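Long-range contact in periplasmic His/Glu/Gln/Arg/opine family-binding protein (Silicibacter pomeroyi, PDB 3I6V), which binds lysine between its two lobes and probably serves as the periplasmic solute receptor of an amino-acid ABC transporter: residues P91-D101 with E166-G177. Sequence-based numbering, arbitrary orientation.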
ATOM      1  N   PRO A  91      -1.451   3.543 -10.910  1.00 28.00           N
ATOM      2  CA  PRO A  91      -1.453   4.626  -9.930  1.00 28.33           C
ATOM      3  C   PRO A  91      -2.890   4.903  -9.509  1.00 28.55           C
ATOM      4  O   PRO A  91      -3.775   4.986 -10.372  1.00 27.68           O
ATOM      5  CB  PRO A  91      -0.874   5.822 -10.710  1.00 28.72           C
ATOM      6  CG  PRO A  91      -0.090   5.208 -11.859  1.00 29.04           C
ATOM      7  CD  PRO A  91      -0.806   3.929 -12.190  1.00 27.84           C
ATOM      8  N   THR A  92      -3.154   4.961  -8.207  1.00 28.22           N
ATOM      9  CA  THR A  92      -4.506   5.384  -7.750  1.00 28.80           C
ATOM     10  C   THR A  92      -4.431   6.589  -6.794  1.00 28.37           C
ATOM     11  O   THR A  92      -3.374   6.891  -6.246  1.00 27.73           O
ATOM     12  CB  THR A  92      -5.343   4.216  -7.164  1.00 29.81           C
ATOM     13  OG1 THR A  92      -4.602   3.572  -6.126  1.00 31.16           O
ATOM     14  CG2 THR A  92      -5.699   3.160  -8.265  1.00 31.43           C
ATOM     15  N   ALA A  93      -5.552   7.270  -6.594  1.00 26.44           N
ATOM     16  CA  ALA A  93      -5.531   8.540  -5.909  1.00 25.84           C
ATOM     17  C   ALA A  93      -5.257   8.423  -4.413  1.00 25.03           C
ATOM     18  O   ALA A  93      -5.370   7.335  -3.818  1.00 23.98           O
ATOM     19  CB  ALA A  93      -6.842   9.294  -6.162  1.00 25.20           C
ATOM     20  N   SER A  94      -4.895   9.552  -3.826  1.00 23.86           N
ATOM     21  CA  SER A  94      -4.928   9.743  -2.384  1.00 24.89           C
ATOM     22  C   SER A  94      -6.078  10.705  -2.076  1.00 25.72           C
ATOM     23  O   SER A  94      -6.448  11.539  -2.936  1.00 25.45           O
ATOM     24  CB  SER A  94      -3.612  10.316  -1.909  1.00 24.76           C
ATOM     25  OG  SER A  94      -2.571   9.369  -2.076  1.00 25.53           O
ATOM     26  N   SER A  95      -6.644  10.602  -0.875  1.00 25.91           N
ATOM     27  CA  SER A  95      -7.855  11.354  -0.513  1.00 26.08           C
ATOM     28  C   SER A  95      -7.845  11.726   0.946  1.00 25.43           C
ATOM     29  O   SER A  95      -7.126  11.117   1.751  1.00 24.57           O
ATOM     30  CB  SER A  95      -9.119  10.525  -0.757  1.00 26.59           C
ATOM     31  OG  SER A  95      -9.159  10.006  -2.060  1.00 30.55           O
ATOM     32  N   TYR A  96      -8.651  12.735   1.281  1.00 25.43           N
ATOM     33  CA  TYR A  96      -8.850  13.139   2.661  1.00 25.88           C
ATOM     34  C   TYR A  96     -10.129  12.500   3.187  1.00 25.79           C
ATOM     35  O   TYR A  96     -11.134  12.413   2.479  1.00 25.73           O
ATOM     36  CB  TYR A  96      -8.965  14.650   2.822  1.00 25.08           C
ATOM     37  CG  TYR A  96      -7.731  15.440   2.470  1.00 26.32           C
ATOM     38  CD1 TYR A  96      -7.507  15.864   1.154  1.00 26.84           C
ATOM     39  CD2 TYR A  96      -6.800  15.777   3.449  1.00 26.01           C
ATOM     40  CE1 TYR A  96      -6.359  16.607   0.814  1.00 27.59           C
ATOM     41  CE2 TYR A  96      -5.674  16.516   3.132  1.00 27.02           C
ATOM     42  CZ  TYR A  96      -5.463  16.924   1.821  1.00 27.21           C
ATOM     43  OH  TYR A  96      -4.343  17.645   1.544  1.00 30.21           O
ATOM     44  N   VAL A  97     -10.078  12.087   4.440  1.00 27.46           N
ATOM     45  CA  VAL A  97     -11.272  11.567   5.127  1.00 27.88           C
ATOM     46  C   VAL A  97     -11.429  12.248   6.469  1.00 28.33           C
ATOM     47  O   VAL A  97     -10.455  12.473   7.175  1.00 28.83           O
ATOM     48  CB  VAL A  97     -11.275  10.020   5.274  1.00 27.97           C
ATOM     49  CG1 VAL A  97     -12.279   9.571   6.377  1.00 26.57           C
ATOM     50  CG2 VAL A  97     -11.682   9.394   3.978  1.00 26.61           C
ATOM     51  N   ALA A  98     -12.680  12.589   6.807  1.00 29.16           N
ATOM     52  CA  ALA A  98     -12.957  13.340   8.015  1.00 30.29           C
ATOM     53  C   ALA A  98     -14.299  12.908   8.660  1.00 31.00           C
ATOM     54  O   ALA A  98     -15.037  12.093   8.097  1.00 31.14           O
ATOM     55  CB  ALA A  98     -12.980  14.859   7.676  1.00 29.10           C
ATOM     56  N   THR A  99     -14.603  13.485   9.816  1.00 33.20           N
ATOM     57  CA  THR A  99     -15.905  13.244  10.490  1.00 35.08           C
ATOM     58  C   THR A  99     -17.001  14.274  10.105  1.00 36.57           C
ATOM     59  O   THR A  99     -18.180  14.063  10.401  1.00 36.75           O
ATOM     60  CB  THR A  99     -15.753  13.200  12.018  1.00 34.43           C
ATOM     61  OG1 THR A  99     -15.261  14.462  12.480  1.00 35.67           O
ATOM     62  CG2 THR A  99     -14.769  12.096  12.456  1.00 33.70           C
ATOM     63  N   SER A 100     -16.619  15.376   9.451  1.00 37.96           N
ATOM     64  CA  SER A 100     -17.610  16.337   8.914  1.00 39.68           C
ATOM     65  C   SER A 100     -17.164  16.913   7.577  1.00 40.63           C
ATOM     66  O   SER A 100     -15.976  16.911   7.257  1.00 40.75           O
ATOM     67  CB  SER A 100     -17.880  17.470   9.902  1.00 39.35           C
ATOM     68  OG  SER A 100     -16.745  18.313  10.018  1.00 41.14           O
ATOM     69  N   ASP A 101     -18.122  17.396   6.792  1.00 41.78           N
ATOM     70  CA  ASP A 101     -17.823  17.974   5.481  1.00 42.72           C
ATOM     71  C   ASP A 101     -16.952  19.233   5.556  1.00 42.08           C
ATOM     72  O   ASP A 101     -16.122  19.477   4.669  1.00 42.13           O
ATOM     73  CB  ASP A 101     -19.106  18.205   4.684  1.00 44.22           C
ATOM     74  CG  ASP A 101     -19.732  16.896   4.191  1.00 47.98           C
ATOM     75  OD1 ASP A 101     -20.954  16.870   3.919  1.00 51.76           O
ATOM     76  OD2 ASP A 101     -19.007  15.878   4.066  1.00 52.87           O
ATOM     77  N   GLU A 166     -20.175   7.814   9.924  1.00 33.05           N
ATOM     78  CA  GLU A 166     -19.288   8.554  10.843  1.00 32.93           C
ATOM     79  C   GLU A 166     -18.013   9.131  10.162  1.00 31.38           C
ATOM     80  O   GLU A 166     -17.343  10.014  10.721  1.00 30.79           O
ATOM     81  CB  GLU A 166     -18.875   7.694  12.041  1.00 34.12           C
ATOM     82  CG  GLU A 166     -20.070   7.085  12.842  1.00 38.96           C
ATOM     83  CD  GLU A 166     -20.831   8.109  13.673  1.00 46.04           C
ATOM     84  OE1 GLU A 166     -20.295   9.219  13.919  1.00 48.20           O
ATOM     85  OE2 GLU A 166     -21.973   7.793  14.086  1.00 49.24           O
ATOM     86  N   LEU A 167     -17.674   8.600   8.989  1.00 29.82           N
ATOM     87  CA  LEU A 167     -16.468   9.046   8.234  1.00 29.69           C
ATOM     88  C   LEU A 167     -16.889   9.326   6.829  1.00 29.52           C
ATOM     89  O   LEU A 167     -17.746   8.639   6.307  1.00 29.30           O
ATOM     90  CB  LEU A 167     -15.360   7.981   8.194  1.00 27.50           C
ATOM     91  CG  LEU A 167     -14.700   7.708   9.539  1.00 27.38           C
ATOM     92  CD1 LEU A 167     -13.856   6.407   9.467  1.00 25.92           C
ATOM     93  CD2 LEU A 167     -13.929   8.928  10.115  1.00 24.76           C
ATOM     94  N   MET A 168     -16.273  10.333   6.206  1.00 30.46           N
ATOM     95  CA  MET A 168     -16.635  10.673   4.841  1.00 30.71           C
ATOM     96  C   MET A 168     -15.443  11.277   4.069  1.00 29.71           C
ATOM     97  O   MET A 168     -14.562  11.899   4.646  1.00 28.82           O
ATOM     98  CB  MET A 168     -17.823  11.657   4.841  1.00 31.10           C
ATOM     99  CG  MET A 168     -17.526  12.999   5.569  1.00 33.84           C
ATOM    100  SD  MET A 168     -19.010  13.716   6.378  1.00 36.20           S
ATOM    101  CE  MET A 168     -19.238  12.500   7.674  1.00 38.13           C
ATOM    102  N   PHE A 169     -15.452  11.103   2.758  1.00 30.50           N
ATOM    103  CA  PHE A 169     -14.489  11.817   1.903  1.00 31.16           C
ATOM    104  C   PHE A 169     -14.751  13.328   1.880  1.00 31.93           C
ATOM    105  O   PHE A 169     -15.901  13.767   1.768  1.00 30.91           O
ATOM    106  CB  PHE A 169     -14.546  11.264   0.490  1.00 31.05           C
ATOM    107  CG  PHE A 169     -13.956   9.878   0.356  1.00 30.98           C
ATOM    108  CD1 PHE A 169     -14.761   8.792  -0.010  1.00 29.01           C
ATOM    109  CD2 PHE A 169     -12.584   9.666   0.588  1.00 30.97           C
ATOM    110  CE1 PHE A 169     -14.207   7.496  -0.141  1.00 29.77           C
ATOM    111  CE2 PHE A 169     -12.009   8.376   0.457  1.00 29.54           C
ATOM    112  CZ  PHE A 169     -12.822   7.293   0.075  1.00 28.98           C
ATOM    113  N   VAL A 170     -13.679  14.112   2.004  1.00 32.88           N
ATOM    114  CA  VAL A 170     -13.752  15.567   1.899  1.00 33.34           C
ATOM    115  C   VAL A 170     -12.649  16.062   0.937  1.00 34.05           C
ATOM    116  O   VAL A 170     -11.599  15.411   0.779  1.00 33.20           O
ATOM    117  CB  VAL A 170     -13.631  16.233   3.299  1.00 33.25           C
ATOM    118  CG1 VAL A 170     -14.809  15.831   4.174  1.00 33.80           C
ATOM    119  CG2 VAL A 170     -12.352  15.819   3.993  1.00 33.84           C
ATOM    120  N   GLY A 171     -12.894  17.190   0.275  1.00 34.65           N
ATOM    121  CA  GLY A 171     -11.890  17.777  -0.626  1.00 34.78           C
ATOM    122  C   GLY A 171     -11.774  16.989  -1.918  1.00 35.34           C
ATOM    123  O   GLY A 171     -12.680  16.251  -2.311  1.00 35.51           O
ATOM    124  N   ASP A 172     -10.650  17.141  -2.599  1.00 35.50           N
ATOM    125  CA  ASP A 172     -10.493  16.493  -3.895  1.00 36.05           C
ATOM    126  C   ASP A 172      -9.451  15.407  -3.762  1.00 34.54           C
ATOM    127  O   ASP A 172      -8.572  15.525  -2.936  1.00 34.32           O
ATOM    128  CB  ASP A 172     -10.022  17.524  -4.926  1.00 37.43           C
ATOM    129  CG  ASP A 172     -10.976  18.716  -5.028  1.00 41.00           C
ATOM    130  OD1 ASP A 172     -10.660  19.787  -4.449  1.00 45.16           O
ATOM    131  OD2 ASP A 172     -12.043  18.565  -5.654  1.00 43.22           O
ATOM    132  N   ASP A 173      -9.557  14.379  -4.585  1.00 33.47           N
ATOM    133  CA  ASP A 173      -8.503  13.397  -4.782  1.00 33.58           C
ATOM    134  C   ASP A 173      -7.170  14.053  -5.232  1.00 33.01           C
ATOM    135  O   ASP A 173      -7.177  15.088  -5.892  1.00 31.28           O
ATOM    136  CB  ASP A 173      -8.945  12.388  -5.841  1.00 33.82           C
ATOM    137  CG  ASP A 173     -10.107  11.485  -5.374  1.00 37.36           C
ATOM    138  OD1 ASP A 173     -10.446  11.457  -4.155  1.00 38.01           O
ATOM    139  OD2 ASP A 173     -10.668  10.789  -6.254  1.00 39.77           O
ATOM    140  N   VAL A 174      -6.043  13.432  -4.875  1.00 32.36           N
ATOM    141  CA  VAL A 174      -4.704  13.904  -5.260  1.00 31.43           C
ATOM    142  C   VAL A 174      -3.940  12.712  -5.856  1.00 31.85           C
ATOM    143  O   VAL A 174      -3.803  11.661  -5.206  1.00 30.17           O
ATOM    144  CB  VAL A 174      -3.920  14.475  -4.049  1.00 31.19           C
ATOM    145  CG1 VAL A 174      -2.545  15.038  -4.475  1.00 31.59           C
ATOM    146  CG2 VAL A 174      -4.733  15.537  -3.297  1.00 32.27           C
ATOM    147  N   PRO A 175      -3.417  12.856  -7.091  1.00 31.99           N
ATOM    148  CA  PRO A 175      -2.629  11.730  -7.632  1.00 32.04           C
ATOM    149  C   PRO A 175      -1.223  11.731  -7.026  1.00 31.58           C
ATOM    150  O   PRO A 175      -0.560  12.765  -7.028  1.00 31.76           O
ATOM    151  CB  PRO A 175      -2.591  12.009  -9.151  1.00 32.88           C
ATOM    152  CG  PRO A 175      -3.567  13.172  -9.383  1.00 33.46           C
ATOM    153  CD  PRO A 175      -3.553  13.947  -8.070  1.00 32.82           C
ATOM    154  N   LEU A 176      -0.767  10.604  -6.475  1.00 30.61           N
ATOM    155  CA  LEU A 176       0.578  10.559  -5.896  1.00 30.00           C
ATOM    156  C   LEU A 176       1.221   9.247  -6.213  1.00 30.12           C
ATOM    157  O   LEU A 176       0.578   8.197  -6.037  1.00 29.30           O
ATOM    158  CB  LEU A 176       0.532  10.734  -4.354  1.00 29.34           C
ATOM    159  CG  LEU A 176       0.314  12.094  -3.733  1.00 27.12           C
ATOM    160  CD1 LEU A 176       0.241  11.986  -2.175  1.00 22.61           C
ATOM    161  CD2 LEU A 176       1.445  13.094  -4.157  1.00 24.93           C
ATOM    162  N   GLY A 177       2.477   9.286  -6.699  1.00 29.38           N
ATOM    163  CA  GLY A 177       3.303   8.076  -6.764  1.00 27.78           C
ATOM    164  C   GLY A 177       3.121   7.287  -8.049  1.00 28.62           C
ATOM    165  O   GLY A 177       2.199   7.555  -8.822  1.00 27.96           O
TER
HETATM  166  O   HOH W   1      -2.167   8.520  -8.109  1.00 30.69           O
HETATM  167  O   HOH W   2     -10.009  13.982  -0.852  1.00 31.22           O
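Val97 and Phe169 face each other as an antiparallel non-hydrogen-bonded pair; the beta-branched valine suits an extended strand, and its two methyls reach separate neighbours. CG2 meets the ring obliquely, 3.5 Å from Phe169 CD2, while CG1, anti to the backbone N (chi1 162°), is turned toward Leu167 CB. Ser95 CB also approaches the phenylalanine ring obliquely, and the small Ser95 side chain leaves its OG to donate to Asp173 OD1 at 2.9 Å, arriving from above the carboxylate plane.

On the other face Val170 spreads its two methyls: CG2 reaches Tyr96 CB and Ala98 CB, the latter at 3.9 Å, and CG1 lies 3.5 Å from Ser100 O. Met168, long and flexible, bends at chi2 and chi3, bringing SD 3.2 Å from Asp101 OD2 and CE against Thr99 O; the Met168 and Asp101 side chains cross at about a right angle. With an alanine in place of Met168, the thioether contacting Thr99 O and Asp101 OD2 would be gone and the Asp101 side chain would probably be freer to swing.

Two pairs of backbone bonds, Ala98 with Met168 and Ser94 with Val174, hold the strands at either side of a corner at Gly171, whose positive phi favours glycine. Nearby, Val170 N keeps its bond to Tyr96 O, from above the carbonyl plane, while the return link from Tyr96 N to Val170 O runs through water 2.

Strand 93-98 thus pairs antiparallel with 168-170 and 172-175 along one edge and with 148-152 along the other, in one lobe of the periplasmic binding-protein fold. Helix 153-162 packs on Val97 and Phe169, and its Arg153 forms a salt bridge with Asp173 and a cation-pi contact with Phe169. Helix 116-123 lies against Tyr96, Val174 and Leu176, and Gln117, from the lysine pocket, bonds Ser94 OG.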